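Local coordinates for glycosylation Associate Protein 1 (Streptococcus agalactiae serotype V, PDB 6OYC) that probably serves, as the GT-B-like subunit of the Gap123 complex, in glycosylation and accessory Sec secretion of bacterial proteins, at residues L307-S312 with Y493-I498; N419-V424 with S445-I450; E319-V324 with L436-A441; F41-K46 with N499-G504. One frame throughout, in Å; residues are numbered along the deposited sequence.

Contact 1 (L307-S312 with Y493-I498); sequences LALGKS and YSIDKI
No ring enters the touch between Leu309 and Ile495. The flat group on the same helix is Tyr493, and over one of its faces lies CG of Lys497, 4.2 Å above the ring plane and offset toward the rim; at its outer end Tyr493 OH is hydrogen-bonded to Glu459. The contact itself is aliphatic and small, burying 115 Å² in total. Leu309 CD2 comes within 4.0 Å of Ile495 CG1, the two side chains meeting at a slant, and a longer approach of 4.5 Å joins Leu309 CD2 to Ile498 CG1. Leu309 also touches Leu491, so one leucine lies against three residues spaced by four and then three positions, a ridge along one side of helix 484-502. In a GT-B-like fold with two parallel sheets, this places the contact between the linker that runs from strand 297-299 of the first sheet to strand 318-323 of the second and the long helix near the C terminus. Ile495 starts off at an angle to the loop; with CG1 opposite its carbonyl carbon (chi1 -78°), that branch turns back to meet the methyl. Leu309, by contrast, holds chi2 at 113°, away from the staggered values, and lies on the protein surface. Within the helix Ile498 N bonds to Ser494 O at 2.7 Å, while the Ser494 hydroxyl is paired with Ser490 O. The buried Ile498 also touches Phe303, and Leu307, two residues before Leu309, is directed instead at helix 436-445.

Contact 2 (N419-V424 with S445-I450); sequences NRLEYV and SGIPQI
The methyl CD1 of Ile447 is set against two backbone carbonyl oxygens, 3.3 Å from Leu421 O and 3.4 Å from Val424 O. Both oxygens belong to the type I beta turn Leu421-Val424, closed by a bond from Val424 N to Leu421 O of 3.2 Å, so the isoleucine is directed at the turn as a whole. Its chain is stretched out, chi2 -178°, which carries CD1 as far as the turn. There Val424 CB lies 3.9 Å from Ile447 CD1, the two side chains crossing at about a right angle, and Leu421 CD2 adds a slanting contact of 4.1 Å to the same methyl. Ile447 is positioned by the residues before it: helix 436-445 ends, Gly446 takes positive phi, and Ser445 OG accepts from Ile447 N at 3.2 Å with an N-H...O angle of 160°, an ST turn. Pro448 and Ile450 then pair with strand 426-428, into which Val424 leads. The contact thus brings together the entry to that strand and the entry to strand 449-451 in one beta-alpha-beta unit of the parallel sheet, with Tyr321 of strand 318-323 touching both Leu421 and Val424. Since all three contacting residues are buried and the groups meeting are methyls, methines and peptide oxygens, cohesion here rests on close packing, with at most weak C-H...O attraction.

Contact 3 (E319-V324 with L436-A441); sequences EIYFVV and LYTQIA
Thr438, whose methyl meets Tyr321 and Val323, has its hydroxyl OG1 held by two groups, Tyr356 OH and the carboxylate oxygen OD2 of Asp435, which stands three residues earlier. Tyr321 OH reaches the same Tyr356 OH, so the phenol of Tyr356 bridges strand 318-323 and helix 436-445 at the polar end of an otherwise apolar touch. Between the two segments the approach is made by one methyl: Thr438 CG2 lies 4.3 Å from Tyr321 CE1, oblique to the ring, and 4.4 Å from Val323 CG2. These distances, with only 83 Å² buried in all and the nearest CA atoms, those of Val323 and Thr438, 8.9 Å apart, show a light contact. The threonine torsion sorts the two chemistries. At chi1 -59°, CG2 stands opposite the backbone N and faces the strand, while OG1 takes the other branch toward its polar partners. Tyr321 leaves the strand with CG opposite its own N (chi1 -176°), which extends the ring away from its own backbone, so that CE1 comes near the Thr438 methyl; Ile417, Leu421 and Val354 also touch it. On the helix side the backbone is well formed, with Ala441 N bonded to Tyr437 O at 2.8 Å. Tyr321 and Val323 project toward the helix, whereas Phe322 between them packs on Ile428 and Val351. Thr438 also touches Ile427 of the neighbouring strand 426-428, so the helix lies over more than one strand. A helix laid on one face of a parallel sheet in this way is typical of the Rossmann-like domains of GT-B folds.

Contact 4 (F41-K46 with N499-G504); sequences FDYAGK and NDYTGG
Tyr43 and Tyr501 make the tight aromatic part of this contact: Tyr501 CE1 stands at the edge of the Tyr43 ring, in its plane, 3.8 Å from Tyr43 CE2, while the Tyr501 ring is met obliquely. Thr502 CG2 approaches the Tyr43 ring obliquely, 3.9 Å from both its CD2 and CE2. Tyr501 reaches that far because its CG stands opposite the backbone N (chi1 171°). Farther along, the main chains themselves approach, with the CA atoms of Ala44 and Gly504 only 4.9 Å apart and Ala44 CB 4.4 Å from Gly504 CA. Although its ring packs closely here, Tyr43 as a whole is exposed. The loose side belongs to Lys46, whose NZ stays 6.1 Å from Gly504 O and makes a long, weak ion pair with Glu508. Here helix 33-43 ends in a Schellman motif, Lys46 N bonding to Phe41 O at 2.9 Å and Gly45 N to Asp42 O, close to the turn that joins helices 484-502 and 505-512. Each phenol is anchored beyond the contact, Tyr43 OH to Thr305 OG1 and Tyr501 OH to Asn36 O, which probably helps to hold the rings in place, while ring carbons and a methyl do the touching.

From the N terminus, the chain first reaches residues 41-46, whose partner 499-504 comes nearly at the other end; contact 4 therefore closes the widest loop and encloses the other three. Contact 1 opens at 307-312 and closes at 493-498, just ahead of contact 4 on the same helix 484-502. Within that span contact 3 runs from 319-324 to 436-441 and contact 2 from 419-424 to 445-450, so these two cross, and both serve the six-stranded parallel sheet. Charged pairs, modelled too close for exact geometry, join neighbours: Lys311 with Glu422 between contacts 1 and 2, Arg420 with Glu319 between contacts 2 and 3. Helix 484-502 thus links the second sheet's domain to the N-terminal one.

Contact 1 (L307-S312 with Y493-I498)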
loop_
_atom_site.group_PDB
_atom_site.type_symbol
_atom_site.label_atom_id
_atom_site.label_comp_id
_atom_site.label_asym_id
_atom_site.label_seq_id
_atom_site.Cartn_x
_atom_site.Cartn_y
_atom_site.Cartn_z
ATOM N N LEU A 307 3.131 -12.524 5.873
ATOM C CA LEU A 307 2.189 -13.629 5.707
ATOM C C LEU A 307 2.660 -14.855 6.491
ATOM O O LEU A 307 3.849 -15.192 6.489
ATOM C CB LEU A 307 2.045 -13.996 4.225
ATOM C CG LEU A 307 1.094 -13.225 3.301
ATOM C CD1 LEU A 307 -0.383 -13.428 3.691
ATOM C CD2 LEU A 307 1.463 -11.735 3.252
ATOM N N ALA A 308 1.727 -15.518 7.168
ATOM C CA ALA A 308 2.025 -16.808 7.782
ATOM C C ALA A 308 2.033 -17.907 6.726
ATOM O O ALA A 308 1.291 -17.855 5.740
ATOM C CB ALA A 308 1.007 -17.146 8.869
ATOM N N LEU A 309 2.890 -18.901 6.930
ATOM C CA LEU A 309 3.023 -20.019 6.003
ATOM C C LEU A 309 2.427 -21.277 6.613
ATOM O O LEU A 309 2.793 -21.662 7.731
ATOM C CB LEU A 309 4.488 -20.270 5.654
ATOM C CG LEU A 309 5.185 -19.259 4.753
ATOM C CD1 LEU A 309 6.264 -18.521 5.518
ATOM C CD2 LEU A 309 5.786 -19.978 3.558
ATOM N N GLY A 310 1.504 -21.906 5.886
ATOM C CA GLY A 310 1.105 -23.277 6.161
ATOM C C GLY A 310 0.213 -23.508 7.356
ATOM O O GLY A 310 -0.021 -24.669 7.711
ATOM N N LYS A 311 -0.313 -22.458 7.988
ATOM C CA LYS A 311 -1.146 -22.675 9.164
ATOM C C LYS A 311 -2.448 -23.402 8.852
ATOM O O LYS A 311 -3.093 -23.899 9.784
ATOM C CB LYS A 311 -1.448 -21.347 9.860
ATOM C CG LYS A 311 -0.336 -20.881 10.784
ATOM C CD LYS A 311 -0.900 -20.247 12.053
ATOM C CE LYS A 311 0.012 -19.129 12.537
ATOM N NZ LYS A 311 -0.741 -17.967 13.093
ATOM N N SER A 312 -2.853 -23.500 7.585
ATOM C CA SER A 312 -4.074 -24.242 7.276
ATOM C C SER A 312 -3.942 -25.738 7.535
ATOM O O SER A 312 -4.942 -26.454 7.431
ATOM C CB SER A 312 -4.499 -24.021 5.820
ATOM O OG SER A 312 -3.698 -24.773 4.929
ATOM N N TYR A 493 7.371 -25.466 -2.322
ATOM C CA TYR A 493 7.845 -24.607 -3.397
ATOM C C TYR A 493 7.996 -23.178 -2.907
ATOM O O TYR A 493 8.982 -22.506 -3.220
ATOM C CB TYR A 493 6.878 -24.694 -4.575
ATOM C CG TYR A 493 7.046 -23.664 -5.671
ATOM C CD1 TYR A 493 6.627 -22.346 -5.495
ATOM C CD2 TYR A 493 7.565 -24.025 -6.911
ATOM C CE1 TYR A 493 6.755 -21.407 -6.505
ATOM C CE2 TYR A 493 7.693 -23.089 -7.938
ATOM C CZ TYR A 493 7.285 -21.782 -7.727
ATOM O OH TYR A 493 7.409 -20.840 -8.731
ATOM N N SER A 494 7.025 -22.696 -2.134
ATOM C CA SER A 494 7.104 -21.332 -1.633
ATOM C C SER A 494 8.259 -21.172 -0.655
ATOM O O SER A 494 9.021 -20.201 -0.742
ATOM C CB SER A 494 5.775 -20.943 -0.991
ATOM O OG SER A 494 4.728 -21.096 -1.937
ATOM N N ILE A 495 8.430 -22.143 0.252
ATOM C CA ILE A 495 9.420 -22.021 1.323
ATOM C C ILE A 495 10.817 -21.808 0.759
ATOM O O ILE A 495 11.597 -21.012 1.295
ATOM C CB ILE A 495 9.361 -23.260 2.229
ATOM C CG1 ILE A 495 8.162 -23.153 3.164
ATOM C CG2 ILE A 495 10.632 -23.387 3.024
ATOM C CD1 ILE A 495 7.819 -24.436 3.878
ATOM N N ASP A 496 11.143 -22.492 -0.343
ATOM C CA ASP A 496 12.468 -22.369 -0.915
ATOM C C ASP A 496 12.639 -21.050 -1.656
ATOM O O ASP A 496 13.655 -20.376 -1.494
ATOM C CB ASP A 496 12.774 -23.559 -1.833
ATOM C CG ASP A 496 12.623 -24.881 -1.127
ATOM O OD1 ASP A 496 12.226 -25.891 -1.749
ATOM O OD2 ASP A 496 12.962 -24.902 0.077
ATOM N N LYS A 497 11.674 -20.684 -2.491
ATOM C CA LYS A 497 11.687 -19.360 -3.105
ATOM C C LYS A 497 11.767 -18.255 -2.048
ATOM O O LYS A 497 12.484 -17.258 -2.216
ATOM C CB LYS A 497 10.442 -19.190 -3.996
ATOM C CG LYS A 497 10.510 -20.002 -5.283
ATOM C CD LYS A 497 10.148 -19.176 -6.513
ATOM C CE LYS A 497 10.968 -19.639 -7.716
ATOM N NZ LYS A 497 11.185 -21.125 -7.729
ATOM N N ILE A 498 11.037 -18.425 -0.950
ATOM C CA ILE A 498 11.087 -17.477 0.158
ATOM C C ILE A 498 12.527 -17.233 0.599
ATOM O O ILE A 498 12.935 -16.091 0.850
ATOM C CB ILE A 498 10.214 -18.000 1.321
ATOM C CG1 ILE A 498 8.722 -17.717 1.058
ATOM C CG2 ILE A 498 10.689 -17.455 2.675
ATOM C CD1 ILE A 498 8.336 -16.261 1.052
#

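Contact 2 (N419-V424 with S445-I450)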
loop_
_atom_site.group_PDB
_atom_site.type_symbol
_atom_site.label_atom_id
_atom_site.label_comp_id
_atom_site.label_asym_id
_atom_site.label_seq_id
_atom_site.Cartn_x
_atom_site.Cartn_y
_atom_site.Cartn_z
ATOM N N ASN A 419 -4.769 -11.442 7.891
ATOM C CA ASN A 419 -5.481 -12.219 8.893
ATOM C C ASN A 419 -6.434 -13.205 8.237
ATOM O O ASN A 419 -6.515 -14.366 8.651
ATOM C CB ASN A 419 -6.213 -11.297 9.856
ATOM C CG ASN A 419 -5.318 -10.834 10.981
ATOM O OD1 ASN A 419 -5.230 -11.474 12.028
ATOM N ND2 ASN A 419 -4.606 -9.737 10.752
ATOM N N ARG A 420 -7.117 -12.780 7.172
ATOM C CA ARG A 420 -8.107 -13.654 6.561
ATOM C C ARG A 420 -7.445 -14.862 5.889
ATOM O O ARG A 420 -8.045 -15.940 5.828
ATOM C CB ARG A 420 -9.000 -12.837 5.610
ATOM C CG ARG A 420 -10.435 -13.446 5.396
ATOM C CD ARG A 420 -11.339 -13.303 6.679
ATOM N NE ARG A 420 -12.781 -13.576 6.521
ATOM C CZ ARG A 420 -13.338 -14.734 6.128
ATOM N NH1 ARG A 420 -12.599 -15.803 5.826
ATOM N NH2 ARG A 420 -14.663 -14.824 6.032
ATOM N N LEU A 421 -6.188 -14.735 5.460
ATOM C CA LEU A 421 -5.485 -15.804 4.769
ATOM C C LEU A 421 -4.756 -16.751 5.708
ATOM O O LEU A 421 -4.175 -17.736 5.235
ATOM C CB LEU A 421 -4.482 -15.210 3.781
ATOM C CG LEU A 421 -5.125 -14.644 2.514
ATOM C CD1 LEU A 421 -4.096 -13.864 1.682
ATOM C CD2 LEU A 421 -5.765 -15.752 1.690
ATOM N N GLU A 422 -4.777 -16.475 7.013
ATOM C CA GLU A 422 -3.970 -17.245 7.957
ATOM C C GLU A 422 -4.211 -18.743 7.813
ATOM O O GLU A 422 -3.269 -19.533 7.722
ATOM C CB GLU A 422 -4.277 -16.794 9.389
ATOM C CG GLU A 422 -3.255 -17.276 10.405
ATOM C CD GLU A 422 -3.646 -16.937 11.831
ATOM O OE1 GLU A 422 -4.731 -16.338 12.019
ATOM O OE2 GLU A 422 -2.871 -17.280 12.756
ATOM N N TYR A 423 -5.475 -19.148 7.796
ATOM C CA TYR A 423 -5.834 -20.559 7.768
ATOM C C TYR A 423 -6.422 -20.984 6.426
ATOM O O TYR A 423 -7.025 -22.051 6.340
ATOM C CB TYR A 423 -6.803 -20.877 8.915
ATOM C CG TYR A 423 -6.201 -20.651 10.298
ATOM C CD1 TYR A 423 -5.277 -21.553 10.833
ATOM C CD2 TYR A 423 -6.542 -19.530 11.059
ATOM C CE1 TYR A 423 -4.710 -21.346 12.089
ATOM C CE2 TYR A 423 -5.980 -19.314 12.313
ATOM C CZ TYR A 423 -5.065 -20.224 12.824
ATOM O OH TYR A 423 -4.507 -20.008 14.066
ATOM N N VAL A 424 -6.231 -20.194 5.368
ATOM C CA VAL A 424 -6.880 -20.486 4.097
ATOM C C VAL A 424 -6.130 -21.601 3.382
ATOM O O VAL A 424 -4.903 -21.699 3.434
ATOM C CB VAL A 424 -6.996 -19.212 3.235
ATOM C CG1 VAL A 424 -7.155 -19.543 1.747
ATOM C CG2 VAL A 424 -8.201 -18.399 3.686
ATOM N N SER A 445 2.729 -16.994 1.288
ATOM C CA SER A 445 2.092 -17.881 2.246
ATOM C C SER A 445 2.156 -19.344 1.840
ATOM O O SER A 445 1.840 -20.215 2.657
ATOM C CB SER A 445 0.619 -17.490 2.412
ATOM O OG SER A 445 -0.038 -17.683 1.168
ATOM N N GLY A 446 2.559 -19.636 0.607
ATOM C CA GLY A 446 2.479 -20.976 0.093
ATOM C C GLY A 446 1.096 -21.419 -0.305
ATOM O O GLY A 446 0.963 -22.503 -0.874
ATOM N N ILE A 447 0.064 -20.636 -0.005
ATOM C CA ILE A 447 -1.294 -21.008 -0.408
ATOM C C ILE A 447 -1.351 -21.099 -1.930
ATOM O O ILE A 447 -0.910 -20.157 -2.627
ATOM C CB ILE A 447 -2.314 -19.991 0.122
ATOM C CG1 ILE A 447 -2.225 -19.883 1.650
ATOM C CG2 ILE A 447 -3.737 -20.356 -0.325
ATOM C CD1 ILE A 447 -3.256 -18.930 2.262
ATOM N N PRO A 448 -1.838 -22.206 -2.494
ATOM C CA PRO A 448 -1.869 -22.339 -3.957
ATOM C C PRO A 448 -2.984 -21.497 -4.571
ATOM O O PRO A 448 -4.038 -21.274 -3.962
ATOM C CB PRO A 448 -2.120 -23.842 -4.165
ATOM C CG PRO A 448 -2.961 -24.240 -2.946
ATOM C CD PRO A 448 -2.406 -23.383 -1.801
ATOM N N GLN A 449 -2.747 -21.033 -5.800
ATOM C CA GLN A 449 -3.656 -20.108 -6.470
ATOM C C GLN A 449 -4.230 -20.697 -7.751
ATOM O O GLN A 449 -3.496 -21.245 -8.570
ATOM C CB GLN A 449 -2.945 -18.803 -6.836
ATOM C CG GLN A 449 -2.335 -18.096 -5.683
ATOM C CD GLN A 449 -1.365 -17.042 -6.155
ATOM O OE1 GLN A 449 -1.760 -16.036 -6.748
ATOM N NE2 GLN A 449 -0.087 -17.279 -5.919
ATOM N N ILE A 450 -5.525 -20.516 -7.964
ATOM C CA ILE A 450 -6.162 -20.915 -9.217
ATOM C C ILE A 450 -6.452 -19.661 -10.035
ATOM O O ILE A 450 -7.214 -18.789 -9.598
ATOM C CB ILE A 450 -7.448 -21.727 -8.988
ATOM C CG1 ILE A 450 -7.148 -23.037 -8.256
ATOM C CG2 ILE A 450 -8.130 -21.998 -10.335
ATOM C CD1 ILE A 450 -8.398 -23.844 -7.930
#

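Contact 3 (E319-V324 with L436-A441)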
loop_
_atom_site.group_PDB
_atom_site.type_symbol
_atom_site.label_atom_id
_atom_site.label_comp_id
_atom_site.label_asym_id
_atom_site.label_seq_id
_atom_site.Cartn_x
_atom_site.Cartn_y
_atom_site.Cartn_z
ATOM N N GLU A 319 -10.729 -23.931 3.623
ATOM C CA GLU A 319 -11.330 -22.644 3.312
ATOM C C GLU A 319 -10.780 -22.101 1.998
ATOM O O GLU A 319 -9.556 -21.949 1.833
ATOM C CB GLU A 319 -11.099 -21.648 4.444
ATOM C CG GLU A 319 -11.969 -20.402 4.324
ATOM C CD GLU A 319 -11.503 -19.264 5.222
ATOM O OE1 GLU A 319 -11.934 -18.108 4.982
ATOM O OE2 GLU A 319 -10.717 -19.523 6.167
ATOM N N ILE A 320 -11.692 -21.818 1.070
ATOM C CA ILE A 320 -11.371 -21.231 -0.225
ATOM C C ILE A 320 -11.600 -19.727 -0.146
ATOM O O ILE A 320 -12.681 -19.270 0.257
ATOM C CB ILE A 320 -12.223 -21.850 -1.350
ATOM C CG1 ILE A 320 -12.017 -23.362 -1.425
ATOM C CG2 ILE A 320 -11.911 -21.184 -2.701
ATOM C CD1 ILE A 320 -12.684 -24.003 -2.611
ATOM N N TYR A 321 -10.592 -18.966 -0.562
ATOM C CA TYR A 321 -10.617 -17.505 -0.597
ATOM C C TYR A 321 -10.848 -17.081 -2.047
ATOM O O TYR A 321 -9.932 -17.161 -2.868
ATOM C CB TYR A 321 -9.283 -16.985 -0.049
ATOM C CG TYR A 321 -9.071 -15.487 0.115
ATOM C CD1 TYR A 321 -8.637 -14.695 -0.955
ATOM C CD2 TYR A 321 -9.203 -14.879 1.362
ATOM C CE1 TYR A 321 -8.407 -13.327 -0.783
ATOM C CE2 TYR A 321 -8.967 -13.517 1.535
ATOM C CZ TYR A 321 -8.578 -12.748 0.459
ATOM O OH TYR A 321 -8.346 -11.401 0.614
ATOM N N PHE A 322 -12.070 -16.641 -2.371
ATOM C CA PHE A 322 -12.528 -16.500 -3.760
ATOM C C PHE A 322 -12.765 -15.034 -4.110
ATOM O O PHE A 322 -13.769 -14.437 -3.690
ATOM C CB PHE A 322 -13.798 -17.319 -3.983
ATOM C CG PHE A 322 -14.143 -17.567 -5.442
ATOM C CD1 PHE A 322 -14.471 -16.520 -6.294
ATOM C CD2 PHE A 322 -14.192 -18.864 -5.947
ATOM C CE1 PHE A 322 -14.826 -16.763 -7.626
ATOM C CE2 PHE A 322 -14.545 -19.111 -7.288
ATOM C CZ PHE A 322 -14.853 -18.057 -8.120
ATOM N N VAL A 323 -11.871 -14.472 -4.920
ATOM C CA VAL A 323 -11.970 -13.068 -5.310
ATOM C C VAL A 323 -13.044 -12.931 -6.377
ATOM O O VAL A 323 -12.986 -13.604 -7.410
ATOM C CB VAL A 323 -10.612 -12.543 -5.814
ATOM C CG1 VAL A 323 -10.736 -11.098 -6.371
ATOM C CG2 VAL A 323 -9.575 -12.597 -4.697
ATOM N N VAL A 324 -14.028 -12.055 -6.139
ATOM C CA VAL A 324 -15.133 -11.893 -7.087
ATOM C C VAL A 324 -15.025 -10.629 -7.946
ATOM O O VAL A 324 -15.764 -10.507 -8.937
ATOM C CB VAL A 324 -16.495 -11.933 -6.359
ATOM C CG1 VAL A 324 -16.671 -13.283 -5.657
ATOM C CG2 VAL A 324 -16.618 -10.762 -5.366
ATOM N N LEU A 436 -3.176 -7.988 -7.568
ATOM C CA LEU A 436 -1.731 -8.123 -7.403
ATOM C C LEU A 436 -1.368 -8.508 -5.977
ATOM O O LEU A 436 -0.582 -9.441 -5.757
ATOM C CB LEU A 436 -1.028 -6.819 -7.791
ATOM C CG LEU A 436 0.472 -6.807 -7.460
ATOM C CD1 LEU A 436 1.166 -7.850 -8.324
ATOM C CD2 LEU A 436 1.124 -5.422 -7.641
ATOM N N TYR A 437 -1.914 -7.788 -4.987
ATOM C CA TYR A 437 -1.517 -8.066 -3.617
ATOM C C TYR A 437 -1.890 -9.495 -3.226
ATOM O O TYR A 437 -1.133 -10.170 -2.523
ATOM C CB TYR A 437 -2.131 -7.066 -2.635
ATOM C CG TYR A 437 -1.587 -7.382 -1.255
ATOM C CD1 TYR A 437 -0.257 -7.123 -0.946
ATOM C CD2 TYR A 437 -2.361 -8.026 -0.300
ATOM C CE1 TYR A 437 0.279 -7.450 0.304
ATOM C CE2 TYR A 437 -1.825 -8.358 0.967
ATOM C CZ TYR A 437 -0.508 -8.068 1.254
ATOM O OH TYR A 437 0.045 -8.393 2.479
ATOM N N THR A 438 -3.046 -9.975 -3.691
ATOM C CA THR A 438 -3.452 -11.356 -3.435
ATOM C C THR A 438 -2.443 -12.346 -4.008
ATOM O O THR A 438 -2.124 -13.355 -3.369
ATOM C CB THR A 438 -4.848 -11.603 -4.016
ATOM O OG1 THR A 438 -5.776 -10.697 -3.410
ATOM C CG2 THR A 438 -5.315 -13.032 -3.756
ATOM N N GLN A 439 -1.932 -12.077 -5.214
ATOM C CA GLN A 439 -0.891 -12.934 -5.782
ATOM C C GLN A 439 0.359 -12.934 -4.908
ATOM O O GLN A 439 0.936 -13.994 -4.634
ATOM C CB GLN A 439 -0.544 -12.481 -7.198
ATOM C CG GLN A 439 -1.666 -12.622 -8.188
ATOM C CD GLN A 439 -1.254 -12.154 -9.560
ATOM O OE1 GLN A 439 -1.053 -10.951 -9.800
ATOM N NE2 GLN A 439 -1.096 -13.100 -10.470
ATOM N N ILE A 440 0.800 -11.744 -4.473
ATOM C CA ILE A 440 1.966 -11.645 -3.592
ATOM C C ILE A 440 1.732 -12.419 -2.308
ATOM O O ILE A 440 2.619 -13.132 -1.824
ATOM C CB ILE A 440 2.292 -10.171 -3.291
ATOM C CG1 ILE A 440 2.893 -9.487 -4.523
ATOM C CG2 ILE A 440 3.227 -10.061 -2.091
ATOM C CD1 ILE A 440 2.684 -7.985 -4.513
ATOM N N ALA A 441 0.538 -12.274 -1.724
ATOM C CA ALA A 441 0.220 -13.011 -0.509
ATOM C C ALA A 441 0.277 -14.517 -0.755
ATOM O O ALA A 441 0.708 -15.283 0.117
ATOM C CB ALA A 441 -1.156 -12.584 0.006
#

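Contact 4 (F41-K46 with N499-G504)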
loop_
_atom_site.group_PDB
_atom_site.type_symbol
_atom_site.label_atom_id
_atom_site.label_comp_id
_atom_site.label_asym_id
_atom_site.label_seq_id
_atom_site.Cartn_x
_atom_site.Cartn_y
_atom_site.Cartn_z
ATOM N N PHE A 41 17.134 -6.197 3.086
ATOM C CA PHE A 41 18.393 -5.632 3.549
ATOM C C PHE A 41 18.500 -5.728 5.063
ATOM O O PHE A 41 19.600 -5.921 5.591
ATOM C CB PHE A 41 18.547 -4.186 3.073
ATOM C CG PHE A 41 19.088 -4.081 1.683
ATOM C CD1 PHE A 41 18.359 -4.560 0.613
ATOM C CD2 PHE A 41 20.351 -3.558 1.447
ATOM C CE1 PHE A 41 18.861 -4.497 -0.667
ATOM C CE2 PHE A 41 20.864 -3.493 0.163
ATOM C CZ PHE A 41 20.119 -3.951 -0.898
ATOM N N ASP A 42 17.366 -5.617 5.766
ATOM C CA ASP A 42 17.340 -5.802 7.216
ATOM C C ASP A 42 17.674 -7.241 7.592
ATOM O O ASP A 42 18.560 -7.487 8.420
ATOM C CB ASP A 42 15.960 -5.426 7.773
ATOM C CG ASP A 42 15.803 -3.928 8.001
ATOM O OD1 ASP A 42 16.731 -3.177 7.631
ATOM O OD2 ASP A 42 14.760 -3.507 8.553
ATOM N N TYR A 43 16.942 -8.201 7.016
ATOM C CA TYR A 43 17.261 -9.616 7.174
ATOM C C TYR A 43 18.727 -9.886 6.876
ATOM O O TYR A 43 19.331 -10.784 7.479
ATOM C CB TYR A 43 16.400 -10.468 6.234
ATOM C CG TYR A 43 14.924 -10.511 6.560
ATOM C CD1 TYR A 43 14.473 -10.346 7.866
ATOM C CD2 TYR A 43 13.982 -10.729 5.564
ATOM C CE1 TYR A 43 13.118 -10.394 8.167
ATOM C CE2 TYR A 43 12.631 -10.764 5.849
ATOM C CZ TYR A 43 12.206 -10.604 7.152
ATOM O OH TYR A 43 10.869 -10.654 7.450
ATOM N N ALA A 44 19.308 -9.132 5.937
ATOM C CA ALA A 44 20.688 -9.326 5.534
ATOM C C ALA A 44 21.655 -8.573 6.425
ATOM O O ALA A 44 22.867 -8.657 6.204
ATOM C CB ALA A 44 20.887 -8.895 4.078
ATOM N N GLY A 45 21.154 -7.831 7.410
ATOM C CA GLY A 45 22.030 -7.127 8.326
ATOM C C GLY A 45 22.679 -5.869 7.793
ATOM O O GLY A 45 23.624 -5.376 8.415
ATOM N N LYS A 46 22.202 -5.314 6.682
ATOM C CA LYS A 46 22.775 -4.078 6.161
ATOM C C LYS A 46 22.277 -2.863 6.936
ATOM O O LYS A 46 21.156 -2.834 7.449
ATOM C CB LYS A 46 22.444 -3.914 4.678
ATOM C CG LYS A 46 22.869 -5.108 3.829
ATOM C CD LYS A 46 24.250 -5.590 4.248
ATOM C CE LYS A 46 25.054 -6.064 3.066
ATOM N NZ LYS A 46 25.184 -7.533 3.015
ATOM N N ASN A 499 13.334 -18.297 0.666
ATOM C CA ASN A 499 14.619 -18.208 1.352
ATOM C C ASN A 499 15.705 -17.532 0.524
ATOM O O ASN A 499 16.664 -17.015 1.101
ATOM C CB ASN A 499 15.057 -19.599 1.797
ATOM C CG ASN A 499 14.080 -20.218 2.784
ATOM O OD1 ASN A 499 13.203 -19.530 3.329
ATOM N ND2 ASN A 499 14.215 -21.520 3.016
ATOM N N ASP A 500 15.574 -17.483 -0.802
ATOM C CA ASP A 500 16.485 -16.636 -1.562
ATOM C C ASP A 500 16.396 -15.189 -1.102
ATOM O O ASP A 500 17.325 -14.407 -1.333
ATOM C CB ASP A 500 16.184 -16.731 -3.061
ATOM C CG ASP A 500 16.040 -18.164 -3.538
ATOM O OD1 ASP A 500 15.269 -18.404 -4.497
ATOM O OD2 ASP A 500 16.697 -19.055 -2.952
ATOM N N TYR A 501 15.301 -14.844 -0.426
ATOM C CA TYR A 501 14.944 -13.523 0.063
ATOM C C TYR A 501 15.244 -13.334 1.547
ATOM O O TYR A 501 15.692 -12.262 1.947
ATOM C CB TYR A 501 13.450 -13.298 -0.215
ATOM C CG TYR A 501 12.824 -12.070 0.391
ATOM C CD1 TYR A 501 12.189 -12.119 1.629
ATOM C CD2 TYR A 501 12.835 -10.867 -0.292
ATOM C CE1 TYR A 501 11.605 -10.990 2.171
ATOM C CE2 TYR A 501 12.261 -9.733 0.243
ATOM C CZ TYR A 501 11.636 -9.802 1.466
ATOM O OH TYR A 501 11.061 -8.666 1.969
ATOM N N THR A 502 15.002 -14.347 2.386
ATOM C CA THR A 502 15.376 -14.236 3.796
ATOM C C THR A 502 16.850 -14.540 4.037
ATOM O O THR A 502 17.423 -14.050 5.014
ATOM C CB THR A 502 14.543 -15.177 4.666
ATOM O OG1 THR A 502 14.294 -16.395 3.955
ATOM C CG2 THR A 502 13.234 -14.524 5.048
ATOM N N GLY A 503 17.469 -15.340 3.180
ATOM C CA GLY A 503 18.798 -15.852 3.401
ATOM C C GLY A 503 19.926 -14.926 3.041
ATOM O O GLY A 503 21.075 -15.237 3.362
ATOM N N GLY A 504 19.639 -13.803 2.382
ATOM C CA GLY A 504 20.639 -12.807 2.078
ATOM C C GLY A 504 21.315 -12.956 0.736
ATOM O O GLY A 504 22.043 -12.045 0.324
#